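Local coordinates for Alpha/beta hydrolase (Legionella pneumophila subsp. pneumophila str. Philadelphia 1, PDB 4EZI), which is of unknown function but has an alpha/beta-hydrolase fold and may act as a lipase on triacylglycerols, at residues Ala199-Glu213 with Asp318-Tyr330. Numbering follows the deposited sequence. Where two conformers were deposited one is given.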
loop_
_atom_site.group_PDB
_atom_site.type_symbol
_atom_site.label_atom_id
_atom_site.label_comp_id
_atom_site.label_asym_id
_atom_site.label_seq_id
_atom_site.Cartn_x
_atom_site.Cartn_y
_atom_site.Cartn_z
ATOM N N ALA A 199 -2.242 -4.185 7.659
ATOM C CA ALA A 199 -1.330 -4.880 6.766
ATOM C C ALA A 199 -1.383 -6.383 7.008
ATOM O O ALA A 199 -1.657 -6.845 8.116
ATOM C CB ALA A 199 0.076 -4.430 7.004
ATOM N N PRO A 200 -1.043 -7.179 5.990
ATOM C CA PRO A 200 -0.763 -8.608 6.193
ATOM C C PRO A 200 0.611 -8.776 6.786
ATOM O O PRO A 200 1.568 -8.221 6.275
ATOM C CB PRO A 200 -0.824 -9.198 4.785
ATOM C CG PRO A 200 -0.396 -8.064 3.892
ATOM C CD PRO A 200 -0.913 -6.793 4.571
ATOM N N TYR A 201 0.700 -9.541 7.867
ATOM C CA TYR A 201 1.952 -9.859 8.505
ATOM C C TYR A 201 2.095 -11.374 8.641
ATOM O O TYR A 201 1.225 -12.042 9.184
ATOM C CB TYR A 201 2.064 -9.261 9.914
ATOM C CG TYR A 201 1.957 -7.746 10.007
ATOM C CD1 TYR A 201 3.069 -6.925 9.833
ATOM C CD2 TYR A 201 0.749 -7.161 10.273
ATOM C CE1 TYR A 201 2.953 -5.522 9.956
ATOM C CE2 TYR A 201 0.619 -5.780 10.385
ATOM C CZ TYR A 201 1.720 -4.967 10.196
ATOM O OH TYR A 201 1.607 -3.601 10.275
ATOM N N GLY A 202 3.194 -11.883 8.120
ATOM C CA GLY A 202 3.575 -13.276 8.285
ATOM C C GLY A 202 3.032 -14.182 7.206
ATOM O O GLY A 202 1.817 -14.244 6.967
ATOM N N TRP A 203 3.925 -14.929 6.567
ATOM C CA TRP A 203 3.528 -15.833 5.494
ATOM C C TRP A 203 2.566 -16.903 6.010
ATOM O O TRP A 203 1.483 -17.079 5.473
ATOM C CB TRP A 203 4.769 -16.467 4.887
ATOM C CG TRP A 203 4.460 -17.491 3.867
ATOM C CD1 TRP A 203 4.675 -18.831 3.964
ATOM C CD2 TRP A 203 3.803 -17.280 2.608
ATOM N NE1 TRP A 203 4.228 -19.472 2.831
ATOM C CE2 TRP A 203 3.684 -18.542 1.989
ATOM C CE3 TRP A 203 3.307 -16.153 1.934
ATOM C CZ2 TRP A 203 3.091 -18.702 0.743
ATOM C CZ3 TRP A 203 2.732 -16.310 0.696
ATOM C CH2 TRP A 203 2.624 -17.578 0.109
ATOM N N GLU A 204 2.987 -17.631 7.041
ATOM C CA GLU A 204 2.131 -18.697 7.559
ATOM C C GLU A 204 0.807 -18.143 8.111
ATOM O O GLU A 204 -0.268 -18.677 7.864
ATOM C CB GLU A 204 2.875 -19.529 8.613
ATOM C CG GLU A 204 2.042 -20.732 9.136
ATOM C CD GLU A 204 2.777 -21.600 10.154
ATOM O OE1 GLU A 204 3.872 -21.197 10.635
ATOM O OE2 GLU A 204 2.238 -22.698 10.459
ATOM N N GLU A 205 0.894 -17.069 8.884
ATOM C CA GLU A 205 -0.292 -16.469 9.492
ATOM C C GLU A 205 -1.294 -16.019 8.421
ATOM O O GLU A 205 -2.504 -16.260 8.524
ATOM C CB GLU A 205 0.082 -15.305 10.421
ATOM C CG GLU A 205 0.851 -15.726 11.694
ATOM C CD GLU A 205 2.314 -16.161 11.450
ATOM O OE1 GLU A 205 2.943 -15.818 10.408
ATOM O OE2 GLU A 205 2.860 -16.852 12.360
ATOM N N THR A 206 -0.789 -15.336 7.409
ATOM C CA THR A 206 -1.652 -14.821 6.375
ATOM C C THR A 206 -2.213 -15.952 5.507
ATOM O O THR A 206 -3.410 -15.964 5.200
ATOM C CB THR A 206 -0.935 -13.730 5.551
ATOM O OG1 THR A 206 -0.537 -12.673 6.419
ATOM C CG2 THR A 206 -1.854 -13.142 4.474
HETATM N N MSE A 207 -1.379 -16.904 5.097
HETATM C CA MSE A 207 -1.889 -17.995 4.269
HETATM C C MSE A 207 -2.980 -18.758 4.994
HETATM O O MSE A 207 -3.986 -19.143 4.399
HETATM C CB MSE A 207 -0.802 -18.942 3.801
HETATM C CG MSE A 207 0.039 -18.356 2.700
HETATM SE SE MSE A 207 -0.944 -17.917 1.087
HETATM C CE MSE A 207 -0.987 -15.995 1.327
ATOM N N HIS A 208 -2.759 -19.091 6.256
ATOM C CA HIS A 208 -3.790 -19.832 6.988
ATOM C C HIS A 208 -5.093 -19.051 7.013
ATOM O O HIS A 208 -6.166 -19.619 6.805
ATOM C CB HIS A 208 -3.275 -20.236 8.352
ATOM C CG HIS A 208 -2.313 -21.383 8.305
ATOM N ND1 HIS A 208 -1.845 -21.988 9.446
ATOM C CD2 HIS A 208 -1.760 -22.057 7.267
ATOM C CE1 HIS A 208 -1.019 -22.968 9.116
ATOM N NE2 HIS A 208 -0.959 -23.037 7.800
ATOM N N PHE A 209 -5.022 -17.751 7.306
ATOM C CA PHE A 209 -6.203 -16.945 7.478
ATOM C C PHE A 209 -6.969 -16.816 6.152
ATOM O O PHE A 209 -8.183 -16.951 6.118
ATOM C CB PHE A 209 -5.772 -15.601 8.041
ATOM C CG PHE A 209 -6.881 -14.776 8.593
ATOM C CD1 PHE A 209 -7.456 -15.128 9.799
ATOM C CD2 PHE A 209 -7.337 -13.659 7.940
ATOM C CE1 PHE A 209 -8.423 -14.362 10.372
ATOM C CE2 PHE A 209 -8.297 -12.874 8.501
ATOM C CZ PHE A 209 -8.848 -13.224 9.733
ATOM N N VAL A 210 -6.252 -16.537 5.070
ATOM C CA VAL A 210 -6.906 -16.249 3.806
ATOM C C VAL A 210 -7.410 -17.541 3.159
ATOM O O VAL A 210 -8.483 -17.572 2.575
ATOM C CB VAL A 210 -5.985 -15.396 2.898
ATOM C CG1 VAL A 210 -6.661 -15.053 1.606
ATOM C CG2 VAL A 210 -5.570 -14.103 3.618
HETATM N N MSE A 211 -6.644 -18.631 3.270
HETATM C CA MSE A 211 -7.065 -19.891 2.661
HETATM C C MSE A 211 -8.149 -20.600 3.452
HETATM O O MSE A 211 -9.043 -21.179 2.857
HETATM C CB MSE A 211 -5.882 -20.829 2.519
HETATM C CG MSE A 211 -4.877 -20.390 1.489
HETATM SE SE MSE A 211 -3.769 -21.842 0.872
HETATM C CE MSE A 211 -3.379 -21.175 -0.900
ATOM N N LEU A 212 -8.032 -20.590 4.792
ATOM C CA LEU A 212 -8.919 -21.411 5.650
ATOM C C LEU A 212 -9.935 -20.646 6.467
ATOM O O LEU A 212 -10.891 -21.255 6.942
ATOM C CB LEU A 212 -8.090 -22.275 6.600
ATOM C CG LEU A 212 -7.213 -23.326 5.941
ATOM C CD1 LEU A 212 -6.296 -23.969 6.966
ATOM C CD2 LEU A 212 -8.054 -24.406 5.234
ATOM N N GLU A 213 -9.784 -19.331 6.592
ATOM C CA GLU A 213 -10.829 -18.484 7.170
ATOM C C GLU A 213 -11.189 -17.385 6.148
ATOM O O GLU A 213 -11.128 -16.194 6.448
ATOM C CB GLU A 213 -10.361 -17.873 8.467
ATOM C CG GLU A 213 -9.915 -18.917 9.464
ATOM C CD GLU A 213 -9.597 -18.313 10.805
ATOM O OE1 GLU A 213 -10.500 -17.705 11.423
ATOM O OE2 GLU A 213 -8.440 -18.417 11.219
ATOM N N ASP A 318 -11.030 -7.600 11.602
ATOM C CA ASP A 318 -10.596 -7.870 10.231
ATOM C C ASP A 318 -10.807 -9.335 9.848
ATOM O O ASP A 318 -10.325 -10.215 10.557
ATOM C CB ASP A 318 -9.119 -7.509 10.066
ATOM C CG ASP A 318 -8.804 -7.006 8.668
ATOM O OD1 ASP A 318 -9.159 -7.712 7.694
ATOM O OD2 ASP A 318 -8.248 -5.900 8.539
ATOM N N ARG A 319 -11.505 -9.548 8.737
ATOM C CA ARG A 319 -11.675 -10.862 8.140
ATOM C C ARG A 319 -10.874 -11.009 6.849
ATOM O O ARG A 319 -10.992 -12.026 6.172
ATOM C CB ARG A 319 -13.155 -11.195 7.938
ATOM C CG ARG A 319 -14.018 -11.123 9.188
ATOM C CD ARG A 319 -13.409 -11.802 10.382
ATOM N NE ARG A 319 -13.013 -13.185 10.186
ATOM C CZ ARG A 319 -12.234 -13.892 11.023
ATOM N NH1 ARG A 319 -11.730 -13.340 12.126
ATOM N NH2 ARG A 319 -11.923 -15.159 10.736
ATOM N N ASP A 320 -10.073 -9.992 6.515
ATOM C CA ASP A 320 -9.235 -10.056 5.304
ATOM C C ASP A 320 -7.781 -10.383 5.592
ATOM O O ASP A 320 -7.164 -11.121 4.818
ATOM C CB ASP A 320 -9.247 -8.746 4.537
ATOM C CG ASP A 320 -10.536 -8.465 3.802
ATOM O OD1 ASP A 320 -11.616 -8.875 4.258
ATOM O OD2 ASP A 320 -10.448 -7.815 2.735
ATOM N N VAL A 321 -7.224 -9.797 6.651
ATOM C CA VAL A 321 -5.857 -10.046 7.090
ATOM C C VAL A 321 -5.855 -10.265 8.608
ATOM O O VAL A 321 -6.604 -9.605 9.325
ATOM C CB VAL A 321 -4.875 -8.922 6.700
ATOM C CG1 VAL A 321 -4.755 -8.805 5.176
ATOM C CG2 VAL A 321 -5.316 -7.657 7.285
ATOM N N PRO A 322 -5.033 -11.194 9.100
ATOM C CA PRO A 322 -5.162 -11.629 10.481
ATOM C C PRO A 322 -4.595 -10.624 11.461
ATOM O O PRO A 322 -3.414 -10.269 11.397
ATOM C CB PRO A 322 -4.360 -12.928 10.520
ATOM C CG PRO A 322 -3.349 -12.779 9.441
ATOM C CD PRO A 322 -4.048 -11.997 8.361
ATOM N N TYR A 323 -5.407 -10.193 12.408
ATOM C CA TYR A 323 -4.929 -9.292 13.452
ATOM C C TYR A 323 -3.821 -9.947 14.265
ATOM O O TYR A 323 -2.923 -9.259 14.753
ATOM C CB TYR A 323 -6.078 -8.797 14.334
ATOM C CG TYR A 323 -5.667 -7.557 15.103
ATOM C CD1 TYR A 323 -5.791 -6.303 14.518
ATOM C CD2 TYR A 323 -5.114 -7.627 16.363
ATOM C CE1 TYR A 323 -5.401 -5.167 15.151
ATOM C CE2 TYR A 323 -4.693 -6.458 17.019
ATOM C CZ TYR A 323 -4.842 -5.232 16.393
ATOM O OH TYR A 323 -4.445 -4.076 17.025
ATOM N N ALA A 324 -3.874 -11.275 14.415
ATOM C CA ALA A 324 -2.794 -11.998 15.089
ATOM C C ALA A 324 -1.437 -11.733 14.440
ATOM O O ALA A 324 -0.408 -11.760 15.109
ATOM C CB ALA A 324 -3.083 -13.499 15.152
ATOM N N GLY A 325 -1.416 -11.505 13.132
ATOM C CA GLY A 325 -0.166 -11.157 12.474
ATOM C C GLY A 325 0.373 -9.805 12.947
ATOM O O GLY A 325 1.565 -9.642 13.176
ATOM N N ALA A 326 -0.521 -8.842 13.127
ATOM C CA ALA A 326 -0.113 -7.519 13.633
ATOM C C ALA A 326 0.458 -7.648 15.045
ATOM O O ALA A 326 1.471 -7.020 15.379
ATOM C CB ALA A 326 -1.279 -6.543 13.606
ATOM N N GLU A 327 -0.166 -8.479 15.868
ATOM C CA GLU A 327 0.302 -8.683 17.241
ATOM C C GLU A 327 1.695 -9.307 17.251
ATOM O O GLU A 327 2.601 -8.874 17.979
ATOM C CB GLU A 327 -0.704 -9.521 18.024
ATOM C CG GLU A 327 -1.993 -8.781 18.276
ATOM C CD GLU A 327 -3.105 -9.617 18.872
ATOM O OE1 GLU A 327 -3.238 -10.800 18.475
ATOM O OE2 GLU A 327 -3.880 -9.057 19.686
HETATM N N MSE A 328 1.898 -10.293 16.390
HETATM C CA MSE A 328 3.203 -10.939 16.221
HETATM C C MSE A 328 4.259 -9.930 15.768
HETATM O O MSE A 328 5.363 -9.858 16.313
HETATM C CB MSE A 328 3.077 -12.056 15.190
HETATM C CG MSE A 328 4.394 -12.645 14.740
HETATM SE SE MSE A 328 4.080 -13.780 13.208
HETATM C CE MSE A 328 3.769 -12.376 11.885
ATOM N N ALA A 329 3.923 -9.108 14.769
ATOM C CA ALA A 329 4.856 -8.101 14.256
ATOM C C ALA A 329 5.195 -7.082 15.345
ATOM O O ALA A 329 6.357 -6.678 15.478
ATOM C CB ALA A 329 4.270 -7.401 13.037
ATOM N N TYR A 330 4.190 -6.668 16.105
ATOM C CA TYR A 330 4.396 -5.713 17.207
ATOM C C TYR A 330 5.466 -6.221 18.185
ATOM O O TYR A 330 6.447 -5.521 18.487
ATOM C CB TYR A 330 3.094 -5.488 17.947
ATOM C CG TYR A 330 3.268 -4.739 19.255
ATOM C CD1 TYR A 330 3.503 -3.366 19.271
ATOM C CD2 TYR A 330 3.189 -5.412 20.463
ATOM C CE1 TYR A 330 3.669 -2.674 20.475
ATOM C CE2 TYR A 330 3.362 -4.732 21.669
ATOM C CZ TYR A 330 3.605 -3.371 21.677
ATOM O OH TYR A 330 3.757 -2.696 22.891
HETATM O O HOH W 1 -1.878 -9.514 9.267
HETATM O O HOH W 2 -9.582 -14.112 4.997
HETATM O O HOH W 3 -10.038 -15.226 13.766
#
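F209 lays one face of its ring over P322: the pyrrolidine CB of P322 stands 3.9 Å from the F209 ring centroid, a CH-pi contact. With CG anti to the backbone N (chi1 -165°), the phenyl group swings off helix 203-212 and its far end meets the loop 318-321, F209 CZ coming within 3.5 Å of D318 O at the ring's edge. R319 closes round that end. Its chain folds at chi2 and chi3, bringing one face of the guanidinium over F209 CZ, the two planes 61° apart. The same group bonds E213, just past the end of the helix, in a salt bridge: R319 NH2 reaches E213 OE1 at 3.0 Å, in the guanidinium plane but from above the carboxylate plane, and the N-H...O angle of 136° leaves the bond bent. Water 3 also bonds R319 NH1.

At the other end Y201 settles on helix 323-334, its CD1 3.5 Å from A329 CB and its CD2 against A326. G325, with no side chain, lets the backbones close in here, Y201 CA and G325 CA lying 4.7 Å apart. In one of its two conformers the selenomethionine M328 puts its methyl against G202 CA, while M328 SE lies 3.4 Å from E205 OE2. Between the two ends, water 1 donates to A199 O and P322 O and accepts from Y201 N, tying the backbones together.

D318 OD1 accepts from D320 N, an Asx turn, and from V321 N, an Asx motif, while OD2 bonds H351; with S169 they fit a Ser-His-Asp triad, probably the active site. The contact packs helix 203-212, after strand 193-197, against the loop and helix 323-334, after strand 310-314. Beyond, W203 and M207 pack on helix 278-285, and Y323 and Y330 on strand 340-344.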